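Prolyl 4-hydroxylase (Phytophthora capsici LT1534, PDB 6IUQ) probably hydroxylates proline residues at carbon 4, using iron(II), 2-oxoglutarate and molecular oxygen through a double-stranded beta-helix core. Local coordinates at residues A51-M56 against E223-T228; P108-L113 against L141-N146. All coordinates share one frame; numbering follows the deposited sequence.

Contact 1 of 2, residues A51-M56 against E223-T228; sequences ALLEEM and ERYVLT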
loop_
_atom_site.group_PDB
_atom_site.type_symbol
_atom_site.label_atom_id
_atom_site.label_comp_id
_atom_site.label_asym_id
_atom_site.label_seq_id
_atom_site.Cartn_x
_atom_site.Cartn_y
_atom_site.Cartn_z
ATOM N N ALA A 51 -15.709 -10.226 12.503
ATOM C CA ALA A 51 -15.306 -11.629 12.540
ATOM C C ALA A 51 -13.816 -11.819 12.219
ATOM O O ALA A 51 -13.123 -12.562 12.906
ATOM C CB ALA A 51 -16.150 -12.427 11.582
ATOM N N LEU A 52 -13.328 -11.146 11.180
ATOM C CA LEU A 52 -11.927 -11.261 10.770
ATOM C C LEU A 52 -11.018 -10.706 11.873
ATOM O O LEU A 52 -9.982 -11.306 12.191
ATOM C CB LEU A 52 -11.686 -10.527 9.438
ATOM C CG LEU A 52 -12.342 -11.145 8.185
ATOM C CD1 LEU A 52 -12.361 -10.176 7.006
ATOM C CD2 LEU A 52 -11.645 -12.427 7.795
ATOM N N LEU A 53 -11.428 -9.580 12.467
ATOM C CA LEU A 53 -10.683 -8.950 13.567
ATOM C C LEU A 53 -10.605 -9.874 14.785
ATOM O O LEU A 53 -9.543 -10.015 15.386
ATOM C CB LEU A 53 -11.320 -7.598 13.973
ATOM C CG LEU A 53 -10.749 -6.848 15.191
ATOM C CD1 LEU A 53 -9.258 -6.553 15.042
ATOM C CD2 LEU A 53 -11.528 -5.554 15.494
ATOM N N GLU A 54 -11.723 -10.504 15.141
ATOM C CA GLU A 54 -11.740 -11.437 16.268
ATOM C C GLU A 54 -10.719 -12.553 16.056
ATOM O O GLU A 54 -9.928 -12.857 16.953
ATOM C CB GLU A 54 -13.145 -12.015 16.486
ATOM C CG GLU A 54 -14.131 -11.001 17.083
ATOM C CD GLU A 54 -15.529 -11.577 17.346
ATOM O OE1 GLU A 54 -15.627 -12.578 18.095
ATOM O OE2 GLU A 54 -16.528 -11.007 16.823
ATOM N N GLU A 55 -10.699 -13.133 14.858
ATOM C CA GLU A 55 -9.735 -14.186 14.565
ATOM C C GLU A 55 -8.303 -13.667 14.661
ATOM O O GLU A 55 -7.408 -14.364 15.123
ATOM C CB GLU A 55 -10.006 -14.795 13.191
ATOM C CG GLU A 55 -11.298 -15.580 13.157
ATOM C CD GLU A 55 -11.523 -16.346 11.861
ATOM O OE1 GLU A 55 -10.724 -16.200 10.893
ATOM O OE2 GLU A 55 -12.514 -17.105 11.816
HETATM N N MSE A 56 -8.087 -12.424 14.256
HETATM C CA MSE A 56 -6.751 -11.847 14.340
HETATM C C MSE A 56 -6.303 -11.649 15.782
HETATM O O MSE A 56 -5.147 -11.896 16.115
HETATM C CB MSE A 56 -6.696 -10.514 13.597
HETATM C CG MSE A 56 -6.819 -10.667 12.102
HETATM SE SE MSE A 56 -6.870 -8.939 11.221
HETATM C CE MSE A 56 -5.111 -8.264 11.738
ATOM N N GLU A 223 -3.552 1.021 19.613
ATOM C CA GLU A 223 -3.408 -0.281 18.965
ATOM C C GLU A 223 -4.038 -0.217 17.569
ATOM O O GLU A 223 -5.120 0.345 17.397
ATOM C CB GLU A 223 -4.056 -1.387 19.804
ATOM C CG GLU A 223 -3.713 -2.800 19.336
ATOM C CD GLU A 223 -4.453 -3.885 20.117
ATOM O OE1 GLU A 223 -5.697 -3.793 20.235
ATOM O OE2 GLU A 223 -3.787 -4.832 20.599
ATOM N N ARG A 224 -3.343 -0.776 16.583
ATOM C CA ARG A 224 -3.737 -0.678 15.179
ATOM C C ARG A 224 -3.559 -2.032 14.505
ATOM O O ARG A 224 -2.451 -2.575 14.463
ATOM C CB ARG A 224 -2.907 0.401 14.453
ATOM C CG ARG A 224 -3.234 0.672 12.960
ATOM C CD ARG A 224 -2.049 1.425 12.317
ATOM N NE ARG A 224 -2.284 2.064 11.019
ATOM C CZ ARG A 224 -1.737 1.643 9.877
ATOM N NH1 ARG A 224 -0.947 0.573 9.879
ATOM N NH2 ARG A 224 -1.974 2.285 8.730
ATOM N N TYR A 225 -4.658 -2.582 14.001
ATOM C CA TYR A 225 -4.618 -3.808 13.210
ATOM C C TYR A 225 -4.850 -3.487 11.746
ATOM O O TYR A 225 -5.683 -2.634 11.412
ATOM C CB TYR A 225 -5.674 -4.801 13.671
ATOM C CG TYR A 225 -5.326 -5.626 14.886
ATOM C CD1 TYR A 225 -4.603 -6.810 14.763
ATOM C CD2 TYR A 225 -5.754 -5.251 16.152
ATOM C CE1 TYR A 225 -4.301 -7.578 15.866
ATOM C CE2 TYR A 225 -5.458 -6.017 17.265
ATOM C CZ TYR A 225 -4.735 -7.180 17.115
ATOM O OH TYR A 225 -4.437 -7.956 18.219
ATOM N N VAL A 226 -4.110 -4.169 10.877
ATOM C CA VAL A 226 -4.330 -4.049 9.450
ATOM C C VAL A 226 -4.099 -5.392 8.761
ATOM O O VAL A 226 -3.212 -6.154 9.129
ATOM C CB VAL A 226 -3.431 -2.954 8.825
ATOM C CG1 VAL A 226 -1.957 -3.207 9.135
ATOM C CG2 VAL A 226 -3.675 -2.879 7.331
ATOM N N LEU A 227 -4.927 -5.698 7.775
ATOM C CA LEU A 227 -4.750 -6.904 6.980
ATOM C C LEU A 227 -4.291 -6.471 5.602
ATOM O O LEU A 227 -4.911 -5.622 4.984
ATOM C CB LEU A 227 -6.058 -7.705 6.932
ATOM C CG LEU A 227 -6.203 -8.981 6.107
ATOM C CD1 LEU A 227 -7.267 -9.874 6.780
ATOM C CD2 LEU A 227 -6.595 -8.688 4.662
ATOM N N THR A 228 -3.190 -7.036 5.125
ATOM C CA THR A 228 -2.667 -6.661 3.817
ATOM C C THR A 228 -2.701 -7.820 2.836
ATOM O O THR A 228 -2.261 -8.904 3.151
ATOM C CB THR A 228 -1.216 -6.160 3.913
ATOM O OG1 THR A 228 -1.136 -5.128 4.895
ATOM C CG2 THR A 228 -0.743 -5.622 2.560
#
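Helix 46-61 packs across the larger sheet of the double-stranded beta-helix core, and Leu53 and Met56 (selenomethionine) meet Tyr225 of strand 224-232 there. The axes of helix 51-56 and strand 224-228 run at 107° and approach to 10.1 Å, so side chains fill the gap. Met56 makes the larger share of the contact. Its chain is extended up to the selenium and then bends at chi3 (62°), which brings CE to 3.4 Å from CD1 of Tyr225 and 3.9 Å from the backbone O of Val226. The two side chains run antiparallel alongside each other. One turn back towards the N terminus, Leu53 CG stands anti to the backbone N (chi1 175°), and CD1 lies 3.9 Å from Tyr225 CD2, the two side chains meeting nearly at right angles. Both methyls approach the ring at a slant and from the same side of its plane. Val226, alternating with Tyr225, points to the opposite face of the strand, the one nearer the iron(II) held by His156, Asp158 and His215, its side chain about 9 Å from the metal. Helix and strand are thus joined here by dispersion and exclusion of water.

Contact 2 of 2, residues P108-L113 against L141-N146; sequences PELDAL and LKLQRN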
loop_
_atom_site.group_PDB
_atom_site.type_symbol
_atom_site.label_atom_id
_atom_site.label_comp_id
_atom_site.label_asym_id
_atom_site.label_seq_id
_atom_site.Cartn_x
_atom_site.Cartn_y
_atom_site.Cartn_z
ATOM N N PRO A 108 -11.009 -19.889 10.316
ATOM C CA PRO A 108 -11.866 -20.144 9.146
ATOM C C PRO A 108 -12.207 -18.924 8.282
ATOM O O PRO A 108 -12.221 -19.043 7.043
ATOM C CB PRO A 108 -13.145 -20.724 9.776
ATOM C CG PRO A 108 -12.688 -21.349 11.039
ATOM C CD PRO A 108 -11.608 -20.415 11.558
ATOM N N GLU A 109 -12.502 -17.782 8.896
ATOM C CA GLU A 109 -12.818 -16.609 8.095
ATOM C C GLU A 109 -11.560 -16.067 7.420
ATOM O O GLU A 109 -11.612 -15.586 6.288
ATOM C CB GLU A 109 -13.493 -15.518 8.941
ATOM C CG GLU A 109 -14.806 -15.953 9.576
ATOM C CD GLU A 109 -15.789 -16.538 8.558
ATOM O OE1 GLU A 109 -15.894 -16.012 7.421
ATOM O OE2 GLU A 109 -16.453 -17.545 8.894
ATOM N N LEU A 110 -10.429 -16.127 8.112
ATOM C CA LEU A 110 -9.185 -15.685 7.485
ATOM C C LEU A 110 -8.765 -16.673 6.403
ATOM O O LEU A 110 -8.225 -16.266 5.380
ATOM C CB LEU A 110 -8.081 -15.509 8.520
ATOM C CG LEU A 110 -8.231 -14.279 9.419
ATOM C CD1 LEU A 110 -7.216 -14.305 10.569
ATOM C CD2 LEU A 110 -8.100 -12.994 8.596
ATOM N N ASP A 111 -9.038 -17.962 6.612
ATOM C CA ASP A 111 -8.709 -18.980 5.621
ATOM C C ASP A 111 -9.561 -18.785 4.365
ATOM O O ASP A 111 -9.055 -18.816 3.252
ATOM C CB ASP A 111 -8.912 -20.380 6.203
ATOM C CG ASP A 111 -8.363 -21.488 5.300
ATOM O OD1 ASP A 111 -7.746 -21.179 4.249
ATOM O OD2 ASP A 111 -8.542 -22.678 5.655
ATOM N N ALA A 112 -10.856 -18.572 4.548
ATOM C CA ALA A 112 -11.751 -18.260 3.438
ATOM C C ALA A 112 -11.357 -16.967 2.723
ATOM O O ALA A 112 -11.509 -16.850 1.507
ATOM C CB ALA A 112 -13.185 -18.158 3.930
ATOM N N LEU A 113 -10.858 -15.987 3.467
ATOM C CA LEU A 113 -10.412 -14.766 2.807
ATOM C C LEU A 113 -9.169 -15.084 1.991
ATOM O O LEU A 113 -9.018 -14.595 0.893
ATOM C CB LEU A 113 -10.131 -13.637 3.799
ATOM C CG LEU A 113 -9.734 -12.321 3.103
ATOM C CD1 LEU A 113 -10.704 -11.966 1.972
ATOM C CD2 LEU A 113 -9.632 -11.164 4.088
ATOM N N LEU A 141 -0.783 -12.783 2.046
ATOM C CA LEU A 141 -1.740 -12.212 2.977
ATOM C C LEU A 141 -1.057 -12.011 4.321
ATOM O O LEU A 141 -0.740 -12.969 5.023
ATOM C CB LEU A 141 -2.969 -13.114 3.106
ATOM C CG LEU A 141 -4.224 -12.492 3.708
ATOM C CD1 LEU A 141 -5.453 -13.086 3.017
ATOM C CD2 LEU A 141 -4.283 -12.691 5.210
ATOM N N LYS A 142 -0.827 -10.756 4.679
ATOM C CA LYS A 142 -0.093 -10.445 5.901
ATOM C C LYS A 142 -1.000 -9.778 6.951
ATOM O O LYS A 142 -1.804 -8.901 6.629
ATOM C CB LYS A 142 1.113 -9.557 5.573
ATOM C CG LYS A 142 1.988 -9.203 6.764
ATOM C CD LYS A 142 3.270 -8.449 6.369
ATOM C CE LYS A 142 3.046 -6.926 6.228
ATOM N NZ LYS A 142 2.530 -6.231 7.463
ATOM N N LEU A 143 -0.884 -10.229 8.198
ATOM C CA LEU A 143 -1.546 -9.583 9.321
ATOM C C LEU A 143 -0.534 -8.758 10.102
ATOM O O LEU A 143 0.597 -9.186 10.300
ATOM C CB LEU A 143 -2.203 -10.610 10.235
ATOM C CG LEU A 143 -3.130 -11.626 9.575
ATOM C CD1 LEU A 143 -3.711 -12.554 10.626
ATOM C CD2 LEU A 143 -4.235 -10.913 8.805
ATOM N N GLN A 144 -0.941 -7.571 10.540
ATOM C CA GLN A 144 -0.040 -6.694 11.265
ATOM C C GLN A 144 -0.705 -6.050 12.469
ATOM O O GLN A 144 -1.788 -5.477 12.359
ATOM C CB GLN A 144 0.505 -5.603 10.351
ATOM C CG GLN A 144 1.357 -4.582 11.086
ATOM C CD GLN A 144 1.987 -3.558 10.169
ATOM O OE1 GLN A 144 1.460 -2.455 10.001
ATOM N NE2 GLN A 144 3.126 -3.912 9.576
ATOM N N ARG A 145 -0.050 -6.160 13.622
ATOM C CA ARG A 145 -0.462 -5.426 14.807
ATOM C C ARG A 145 0.607 -4.394 15.141
ATOM O O ARG A 145 1.795 -4.711 15.224
ATOM C CB ARG A 145 -0.692 -6.369 15.993
ATOM C CG ARG A 145 -1.476 -5.742 17.148
ATOM C CD ARG A 145 -1.616 -6.700 18.341
ATOM N NE ARG A 145 -0.370 -6.800 19.086
ATOM C CZ ARG A 145 -0.089 -6.075 20.164
ATOM N NH1 ARG A 145 -0.985 -5.215 20.643
ATOM N NH2 ARG A 145 1.080 -6.226 20.771
ATOM N N ASN A 146 0.179 -3.149 15.292
ATOM C CA ASN A 146 1.050 -2.080 15.740
ATOM C C ASN A 146 0.617 -1.668 17.139
ATOM O O ASN A 146 -0.503 -1.183 17.329
ATOM C CB ASN A 146 0.995 -0.893 14.768
ATOM C CG ASN A 146 1.855 0.279 15.212
ATOM O OD1 ASN A 146 2.560 0.203 16.221
ATOM N ND2 ASN A 146 1.807 1.375 14.450
#
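Apolar contacts between leucines join helix 108-115 to strand 139-146. Leu110 and Leu143 reach toward each other tip to tip, with CD1 of Leu110 at 3.9 Å from CD1 of Leu143. In both residues CG lies anti to the carbonyl carbon (chi1 -73° in Leu110, -52° in Leu143), which sends each CD1 out to meet the other. One turn further along the helix, Leu113 and Leu141 meet more loosely: Leu141 CD1 sits 4.3 Å from Leu113 CG, and equally far from the backbone C of Leu113, so the methyl rests against main chain as well as side chain. The backbones stay well apart, 9.0 Å between the CA atoms of Leu113 and Leu141, and the leucines span the interval. On the other face of strand 139-146, Lys142 NZ forms a salt bridge with Glu95 OE2, the same oxygen that accepts a hydrogen bond from Gln144 NE2, so two donors converge on one carboxylate oxygen. On the helix, Glu109 OE2 is paired with Arg15. The leucine seam is closed in by its neighbours: Leu110 also touches Leu52 of helix 46-61 and Leu227 of strand 224-232, while Leu143 packs on Leu59 of helix 46-61 and on Val96 of edge strand 94-97.

How the contacts relate
The two contacts lie side by side, their centres about 7 Å apart, on one six-stranded antiparallel sheet in which strands 224-232 and 139-146 are neighbours. Thr228 N to Lys142 O, 2.8 Å, is among the backbone links between these strands. Along the chain the order is helix 46-61, helix 108-115, strand 139-146 and strand 224-232, so both segments of contact 2 fall between those of contact 1. The two helices are also tied directly: the carboxylate of Glu55 accepts hydrogen bonds from Glu109 N (to OE2) and Leu110 N (to OE1, 2.8 Å). Helices 46-61 and 108-115 thus pack side by side, joined through Glu55, on one face of the sheet of the oxygenase core.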